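Local coordinates for extracellular ligand-binding receptor (Desulfohalobium retbaense DSM 5692, PDB 5ERE), which probably senses small molecules outside the cytoplasm, binding 2-oxo-4-methylpentanoic acid in a leucine-binding-protein-like domain and cytosine in a tandem PAS sensor region, at residues 45-58 / 73-85. Residues are numbered along the deposited sequence; the frame is centred on the assembly and turned at random.
Sequences ADVDTAVQAFQDLV and WASSAIHPLAAEK
Helix 47-58 crosses helix 73-84 at -47°, with the axes 8.8 Å apart at their closest, and A50 faces A74 where the backbones run nearest. Here CB of A50 touches CB of A74 at 3.7 Å. V47 and V51 share A77: CG1 of V47 and CG2 of V51 both rest on its CB. The other branch of V51, CG1, is anti to the backbone N (chi1 168°) and meets CD1 of L81 at 3.7 Å.

F54 points toward the second helix and packs on I78, L81 and A82. I78 CG2 lies over one face of the F54 ring, a CH-pi contact 4.3 Å from the centroid. F54 CE2 touches L81 CB at 3.7 Å, and F54 CZ reaches CA of A82. An alanine at F54 is likely to open a gap between I78, L81 and A82. K85 brings CE to 3.4 Å from Q55 OE1.

No hydrogen bond joins the helices. D46 N-caps the first one, its OD1 accepting from T49 N. Both helices pack on strands 3-8 and 64-70 of a parallel sheet, in the alternating strand-helix order of a periplasmic-binding-protein lobe. W73 touches V47 through CB and also lines the 2-oxo-4-methylpentanoic acid pocket.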
loop_
_atom_site.group_PDB
_atom_site.type_symbol
_atom_site.label_atom_id
_atom_site.label_comp_id
_atom_site.label_asym_id
_atom_site.label_seq_id
_atom_site.Cartn_x
_atom_site.Cartn_y
_atom_site.Cartn_z
ATOM N N ALA A 45 -28.642 9.909 9.100
ATOM C CA ALA A 45 -28.136 8.566 9.340
ATOM C C ALA A 45 -28.117 7.711 8.075
ATOM O O ALA A 45 -27.412 6.707 8.025
ATOM C CB ALA A 45 -28.970 7.878 10.433
ATOM N N ASP A 46 -28.845 8.125 7.041
ATOM C CA ASP A 46 -28.900 7.346 5.811
ATOM C C ASP A 46 -28.860 8.171 4.538
ATOM O O ASP A 46 -28.808 9.393 4.566
ATOM C CB ASP A 46 -30.176 6.476 5.802
ATOM C CG ASP A 46 -31.473 7.305 5.713
ATOM O OD1 ASP A 46 -31.570 8.245 4.894
ATOM O OD2 ASP A 46 -32.416 7.009 6.469
ATOM N N VAL A 47 -28.946 7.481 3.410
ATOM C CA VAL A 47 -28.774 8.121 2.121
ATOM C C VAL A 47 -29.877 9.118 1.790
ATOM O O VAL A 47 -29.633 10.108 1.120
ATOM C CB VAL A 47 -28.682 7.067 1.020
ATOM C CG1 VAL A 47 -28.899 7.681 -0.369
ATOM C CG2 VAL A 47 -27.332 6.397 1.076
ATOM N N ASP A 48 -31.092 8.877 2.252
ATOM C CA ASP A 48 -32.203 9.730 1.861
ATOM C C ASP A 48 -32.133 11.063 2.564
ATOM O O ASP A 48 -32.451 12.120 2.000
ATOM C CB ASP A 48 -33.530 9.037 2.158
ATOM C CG ASP A 48 -33.802 7.912 1.198
ATOM O OD1 ASP A 48 -33.900 8.204 -0.014
ATOM O OD2 ASP A 48 -33.891 6.749 1.644
ATOM N N THR A 49 -31.694 11.018 3.807
ATOM C CA THR A 49 -31.630 12.228 4.596
ATOM C C THR A 49 -30.500 13.132 4.056
ATOM O O THR A 49 -30.620 14.355 4.074
ATOM C CB THR A 49 -31.436 11.905 6.101
ATOM O OG1 THR A 49 -30.342 10.995 6.260
ATOM C CG2 THR A 49 -32.692 11.236 6.682
ATOM N N ALA A 50 -29.440 12.533 3.520
ATOM C CA ALA A 50 -28.343 13.309 2.923
ATOM C C ALA A 50 -28.711 13.907 1.572
ATOM O O ALA A 50 -28.278 15.019 1.252
ATOM C CB ALA A 50 -27.116 12.461 2.776
ATOM N N VAL A 51 -29.494 13.179 0.779
ATOM C CA VAL A 51 -29.907 13.684 -0.529
ATOM C C VAL A 51 -30.860 14.860 -0.294
ATOM O O VAL A 51 -30.770 15.899 -0.970
ATOM C CB VAL A 51 -30.545 12.569 -1.386
ATOM C CG1 VAL A 51 -31.251 13.132 -2.642
ATOM C CG2 VAL A 51 -29.463 11.553 -1.781
ATOM N N GLN A 52 -31.719 14.712 0.710
ATOM C CA GLN A 52 -32.594 15.791 1.154
ATOM C C GLN A 52 -31.822 17.029 1.619
ATOM O O GLN A 52 -32.161 18.143 1.222
ATOM C CB GLN A 52 -33.505 15.302 2.284
ATOM C CG GLN A 52 -34.670 16.221 2.576
ATOM C CD GLN A 52 -35.685 16.233 1.461
ATOM O OE1 GLN A 52 -36.365 15.234 1.224
ATOM N NE2 GLN A 52 -35.792 17.361 0.761
ATOM N N ALA A 53 -30.793 16.855 2.452
ATOM C CA ALA A 53 -29.949 18.003 2.848
ATOM C C ALA A 53 -29.350 18.706 1.629
ATOM O O ALA A 53 -29.379 19.933 1.530
ATOM C CB ALA A 53 -28.829 17.562 3.807
ATOM N N PHE A 54 -28.813 17.931 0.690
ATOM C CA PHE A 54 -28.275 18.513 -0.533
ATOM C C PHE A 54 -29.332 19.314 -1.316
ATOM O O PHE A 54 -29.109 20.489 -1.639
ATOM C CB PHE A 54 -27.685 17.423 -1.434
ATOM C CG PHE A 54 -27.242 17.930 -2.780
ATOM C CD1 PHE A 54 -26.068 18.657 -2.910
ATOM C CD2 PHE A 54 -28.008 17.688 -3.917
ATOM C CE1 PHE A 54 -25.674 19.128 -4.154
ATOM C CE2 PHE A 54 -27.618 18.151 -5.154
ATOM C CZ PHE A 54 -26.452 18.871 -5.281
ATOM N N GLN A 55 -30.468 18.684 -1.623
ATOM C CA GLN A 55 -31.520 19.338 -2.405
ATOM C C GLN A 55 -32.002 20.623 -1.712
ATOM O O GLN A 55 -32.211 21.654 -2.364
ATOM C CB GLN A 55 -32.699 18.381 -2.638
ATOM C CG GLN A 55 -32.391 17.148 -3.517
ATOM C CD GLN A 55 -32.119 17.501 -4.980
ATOM O OE1 GLN A 55 -32.207 18.667 -5.374
ATOM N NE2 GLN A 55 -31.795 16.485 -5.793
ATOM N N ASP A 56 -32.162 20.556 -0.392
ATOM C CA ASP A 56 -32.576 21.707 0.402
ATOM C C ASP A 56 -31.520 22.795 0.331
ATOM O O ASP A 56 -31.815 23.985 0.161
ATOM C CB ASP A 56 -32.817 21.299 1.865
ATOM C CG ASP A 56 -34.089 20.463 2.052
ATOM O OD1 ASP A 56 -34.977 20.511 1.174
ATOM O OD2 ASP A 56 -34.209 19.764 3.085
ATOM N N LEU A 57 -30.274 22.374 0.458
ATOM C CA LEU A 57 -29.160 23.288 0.352
ATOM C C LEU A 57 -29.146 24.013 -1.004
ATOM O O LEU A 57 -28.898 25.210 -1.061
ATOM C CB LEU A 57 -27.869 22.513 0.587
ATOM C CG LEU A 57 -26.550 23.238 0.421
ATOM C CD1 LEU A 57 -26.420 24.360 1.440
ATOM C CD2 LEU A 57 -25.441 22.197 0.563
ATOM N N VAL A 58 -29.409 23.294 -2.094
ATOM C CA VAL A 58 -29.458 23.915 -3.414
ATOM C C VAL A 58 -30.640 24.888 -3.514
ATOM O O VAL A 58 -30.527 25.949 -4.126
ATOM C CB VAL A 58 -29.567 22.847 -4.541
ATOM C CG1 VAL A 58 -29.874 23.486 -5.891
ATOM C CG2 VAL A 58 -28.296 22.031 -4.632
ATOM N N TRP A 73 -21.519 7.053 1.987
ATOM C CA TRP A 73 -22.891 6.952 1.488
ATOM C C TRP A 73 -23.468 8.293 1.088
ATOM O O TRP A 73 -24.071 8.413 0.015
ATOM C CB TRP A 73 -23.820 6.267 2.517
ATOM C CG TRP A 73 -23.705 6.713 3.949
ATOM C CD1 TRP A 73 -24.558 7.539 4.621
ATOM C CD2 TRP A 73 -22.701 6.322 4.894
ATOM N NE1 TRP A 73 -24.138 7.704 5.913
ATOM C CE2 TRP A 73 -22.998 6.961 6.104
ATOM C CE3 TRP A 73 -21.570 5.494 4.826
ATOM C CZ2 TRP A 73 -22.216 6.804 7.240
ATOM C CZ3 TRP A 73 -20.787 5.345 5.959
ATOM C CH2 TRP A 73 -21.114 6.001 7.141
ATOM N N ALA A 74 -23.290 9.318 1.919
ATOM C CA ALA A 74 -23.731 10.641 1.506
ATOM C C ALA A 74 -23.012 11.034 0.201
ATOM O O ALA A 74 -23.620 11.556 -0.740
ATOM C CB ALA A 74 -23.478 11.660 2.573
ATOM N N SER A 75 -21.719 10.750 0.133
ATOM C CA SER A 75 -20.919 11.254 -0.961
ATOM C C SER A 75 -21.263 10.515 -2.262
ATOM O O SER A 75 -21.299 11.123 -3.322
ATOM C CB SER A 75 -19.416 11.138 -0.652
ATOM O OG SER A 75 -18.991 12.096 0.333
ATOM N N SER A 76 -21.513 9.210 -2.185
ATOM C CA SER A 76 -21.831 8.451 -3.384
ATOM C C SER A 76 -23.178 8.909 -3.973
ATOM O O SER A 76 -23.321 8.997 -5.183
ATOM C CB SER A 76 -21.827 6.952 -3.075
ATOM O OG SER A 76 -20.494 6.466 -3.030
ATOM N N ALA A 77 -24.129 9.259 -3.113
ATOM C CA ALA A 77 -25.453 9.717 -3.545
ATOM C C ALA A 77 -25.421 11.154 -4.069
ATOM O O ALA A 77 -26.157 11.503 -4.990
ATOM C CB ALA A 77 -26.438 9.612 -2.405
ATOM N N ILE A 78 -24.599 12.008 -3.466
ATOM C CA ILE A 78 -24.570 13.411 -3.879
ATOM C C ILE A 78 -23.774 13.577 -5.189
ATOM O O ILE A 78 -24.104 14.430 -6.012
ATOM C CB ILE A 78 -24.007 14.301 -2.742
ATOM C CG1 ILE A 78 -25.082 14.401 -1.648
ATOM C CG2 ILE A 78 -23.616 15.680 -3.260
ATOM C CD1 ILE A 78 -24.644 14.954 -0.285
ATOM N N HIS A 79 -22.756 12.741 -5.383
ATOM C CA HIS A 79 -21.856 12.822 -6.539
ATOM C C HIS A 79 -22.572 13.046 -7.908
ATOM O O HIS A 79 -22.274 14.019 -8.613
ATOM C CB HIS A 79 -20.989 11.559 -6.565
ATOM C CG HIS A 79 -20.312 11.294 -7.874
ATOM N ND1 HIS A 79 -19.201 11.987 -8.292
ATOM C CD2 HIS A 79 -20.565 10.378 -8.841
ATOM C CE1 HIS A 79 -18.805 11.526 -9.462
ATOM N NE2 HIS A 79 -19.619 10.552 -9.820
ATOM N N PRO A 80 -23.522 12.171 -8.285
ATOM C CA PRO A 80 -24.200 12.390 -9.580
ATOM C C PRO A 80 -25.150 13.583 -9.600
ATOM O O PRO A 80 -25.375 14.166 -10.654
ATOM C CB PRO A 80 -24.983 11.095 -9.792
ATOM C CG PRO A 80 -25.165 10.536 -8.416
ATOM C CD PRO A 80 -23.907 10.891 -7.674
ATOM N N LEU A 81 -25.705 13.926 -8.445
ATOM C CA LEU A 81 -26.615 15.053 -8.322
ATOM C C LEU A 81 -25.875 16.377 -8.450
ATOM O O LEU A 81 -26.312 17.259 -9.178
ATOM C CB LEU A 81 -27.359 14.989 -6.982
ATOM C CG LEU A 81 -28.140 13.691 -6.780
ATOM C CD1 LEU A 81 -28.874 13.649 -5.425
ATOM C CD2 LEU A 81 -29.133 13.526 -7.889
ATOM N N ALA A 82 -24.759 16.518 -7.742
ATOM C CA ALA A 82 -23.953 17.722 -7.869
ATOM C C ALA A 82 -23.486 17.880 -9.306
ATOM O O ALA A 82 -23.439 18.994 -9.825
ATOM C CB ALA A 82 -22.766 17.678 -6.928
ATOM N N ALA A 83 -23.135 16.765 -9.941
ATOM C CA ALA A 83 -22.645 16.806 -11.313
ATOM C C ALA A 83 -23.717 17.374 -12.241
ATOM O O ALA A 83 -23.444 18.304 -12.981
ATOM C CB ALA A 83 -22.218 15.430 -11.772
ATOM N N GLU A 84 -24.929 16.823 -12.164
ATOM C CA GLU A 84 -26.070 17.254 -12.982
ATOM C C GLU A 84 -26.415 18.730 -12.779
ATOM O O GLU A 84 -26.789 19.413 -13.729
ATOM C CB GLU A 84 -27.295 16.367 -12.670
ATOM C CG GLU A 84 -28.684 16.966 -12.933
ATOM C CD GLU A 84 -28.979 17.203 -14.406
ATOM O OE1 GLU A 84 -28.112 16.908 -15.256
ATOM O OE2 GLU A 84 -30.091 17.681 -14.716
ATOM N N LYS A 85 -26.298 19.223 -11.551
ATOM C CA LYS A 85 -26.613 20.625 -11.273
ATOM C C LYS A 85 -25.397 21.525 -11.438
ATOM O O LYS A 85 -25.467 22.727 -11.187
ATOM C CB LYS A 85 -27.183 20.770 -9.864
ATOM C CG LYS A 85 -28.457 19.973 -9.648
ATOM C CD LYS A 85 -29.135 20.318 -8.331
ATOM C CE LYS A 85 -30.448 19.546 -8.170
ATOM N NZ LYS A 85 -31.503 20.034 -9.101
#